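D-3-phosphoglycerate dehydrogenase-related protein (Vibrio cholerae, PDB 4S1V) probably catalyses the NAD-dependent oxidoreduction of a D-2-hydroxyacid such as 3-phosphoglycerate, using a Rossmann-type nucleotide-binding domain. Local coordinates at residues Trp153-Ile158 against Leu186-Gln191. Sequence-based numbering, arbitrary orientation.
Sequences WGLGKI and LELGYQ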
# COMPACT_ATOMS: atom_id res chain seq x y z
N TRP C 153 -26.06 18.48 12.31
CA TRP C 153 -27.20 18.02 13.09
C TRP C 153 -26.94 18.39 14.52
O TRP C 153 -26.07 17.81 15.17
CB TRP C 153 -27.39 16.50 12.96
CG TRP C 153 -28.71 15.98 13.46
CD1 TRP C 153 -29.51 16.52 14.47
CD2 TRP C 153 -29.43 14.78 13.01
NE1 TRP C 153 -30.65 15.76 14.65
CE2 TRP C 153 -30.66 14.71 13.80
CE3 TRP C 153 -29.19 13.80 12.04
CZ2 TRP C 153 -31.59 13.69 13.63
CZ3 TRP C 153 -30.13 12.77 11.89
CH2 TRP C 153 -31.31 12.72 12.66
N GLY C 154 -27.68 19.39 15.00
CA GLY C 154 -27.53 19.91 16.37
C GLY C 154 -26.65 21.15 16.45
O GLY C 154 -25.43 21.07 16.25
N LEU C 155 -27.26 22.29 16.75
CA LEU C 155 -26.52 23.56 16.76
C LEU C 155 -26.26 24.07 18.18
O LEU C 155 -26.51 25.24 18.48
CB LEU C 155 -27.21 24.62 15.89
CG LEU C 155 -26.36 25.74 15.28
CD1 LEU C 155 -25.39 25.22 14.23
CD2 LEU C 155 -27.24 26.83 14.70
N GLY C 156 -25.73 23.20 19.04
CA GLY C 156 -25.40 23.56 20.41
C GLY C 156 -24.01 24.18 20.48
O GLY C 156 -23.48 24.63 19.47
N LYS C 157 -23.43 24.17 21.68
CA LYS C 157 -22.11 24.76 21.93
C LYS C 157 -21.03 24.28 20.94
O LYS C 157 -20.27 25.09 20.43
CB LYS C 157 -21.68 24.55 23.39
CG LYS C 157 -21.66 23.10 23.86
CD LYS C 157 -21.08 22.95 25.27
CE LYS C 157 -20.78 21.48 25.59
NZ LYS C 157 -19.53 21.34 26.38
N ILE C 158 -20.98 22.98 20.67
CA ILE C 158 -20.02 22.44 19.71
C ILE C 158 -20.46 22.71 18.26
O ILE C 158 -19.69 23.23 17.47
CB ILE C 158 -19.71 20.95 19.95
CG1 ILE C 158 -19.09 20.76 21.34
CG2 ILE C 158 -18.74 20.43 18.89
CD1 ILE C 158 -18.99 19.32 21.80
N LEU C 186 -31.35 29.95 11.49
CA LEU C 186 -31.91 31.09 10.76
C LEU C 186 -31.44 32.42 11.35
O LEU C 186 -31.04 33.31 10.62
CB LEU C 186 -33.45 31.03 10.71
CG LEU C 186 -34.12 29.88 9.95
CD1 LEU C 186 -35.62 30.13 9.85
CD2 LEU C 186 -33.53 29.64 8.56
N GLU C 187 -31.47 32.55 12.68
CA GLU C 187 -30.99 33.76 13.36
C GLU C 187 -29.51 34.08 13.09
O GLU C 187 -29.11 35.24 13.12
CB GLU C 187 -31.24 33.68 14.86
CG GLU C 187 -32.70 33.80 15.25
CD GLU C 187 -32.97 33.39 16.68
OE1 GLU C 187 -32.01 32.94 17.36
OE2 GLU C 187 -34.13 33.49 17.14
N LEU C 188 -28.72 33.04 12.83
CA LEU C 188 -27.32 33.24 12.47
C LEU C 188 -27.11 33.41 10.96
O LEU C 188 -26.01 33.72 10.51
CB LEU C 188 -26.45 32.10 13.03
CG LEU C 188 -26.42 31.98 14.56
CD1 LEU C 188 -25.71 30.69 15.00
CD2 LEU C 188 -25.80 33.21 15.22
N GLY C 189 -28.17 33.20 10.18
CA GLY C 189 -28.11 33.38 8.73
C GLY C 189 -27.65 32.15 7.96
O GLY C 189 -27.23 32.27 6.80
N TYR C 190 -27.72 30.99 8.61
CA TYR C 190 -27.47 29.70 7.97
C TYR C 190 -28.78 29.14 7.41
O TYR C 190 -29.85 29.73 7.59
CB TYR C 190 -26.89 28.69 8.96
CG TYR C 190 -25.68 29.15 9.75
CD1 TYR C 190 -24.65 29.90 9.16
CD2 TYR C 190 -25.55 28.81 11.10
CE1 TYR C 190 -23.55 30.30 9.90
CE2 TYR C 190 -24.45 29.19 11.83
CZ TYR C 190 -23.46 29.94 11.24
OH TYR C 190 -22.37 30.32 11.99
N GLN C 191 -28.72 28.01 6.72
CA GLN C 191 -29.94 27.37 6.24
C GLN C 191 -30.47 26.37 7.25
O GLN C 191 -29.70 25.73 7.97
CB GLN C 191 -29.70 26.66 4.90
CG GLN C 191 -29.05 27.52 3.83
CD GLN C 191 -28.75 26.73 2.58
OE1 GLN C 191 -29.66 26.28 1.89
NE2 GLN C 191 -27.46 26.58 2.27
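Leu155 meets Leu188 and Tyr190 through a single methyl group, its CD2. This methyl lies 4.2 Å from CD1 of Leu188, and the two leucine side chains run at a slant to each other. The same methyl sits 4.4 Å from CD2 of Tyr190. It comes to the edge of the ring, near its plane, and not over a face. In Leu155, chi1 of -154° sets CG roughly anti to the backbone N, and chi2 of 68° then points CD2 at both partners.

Within 186-191 the packing continues. CB of Leu188 lies over one face of the Tyr190 ring near its rim, 3.7 Å above the plane. Ala163 and Gln164 of helix 157-168 also touch Tyr190, and Val175 touches Leu155.

No hydrogen bond crosses between the segments. Leu155 N bonds to Ser181 OG, and Leu155 O accepts from Gln160 NE2. Helix 179-188 ends in a Schellman motif, with Gly189 N bonded to Leu186 O at 2.9 Å. Gly189 has positive phi (88°), and the chain turns there toward edge strand 191-192.

Gly154 and Gly156 belong to a GxGxxG pattern after strand 150-153, consistent with the dinucleotide-binding turn of a Rossmann fold. The contact is small, 82 Å² in all, and purely apolar. Its methyl and ring-edge packing sets no strict direction. The bond of Leu155 N to Ser181 gives helix 179-188 a directional tie to the turn.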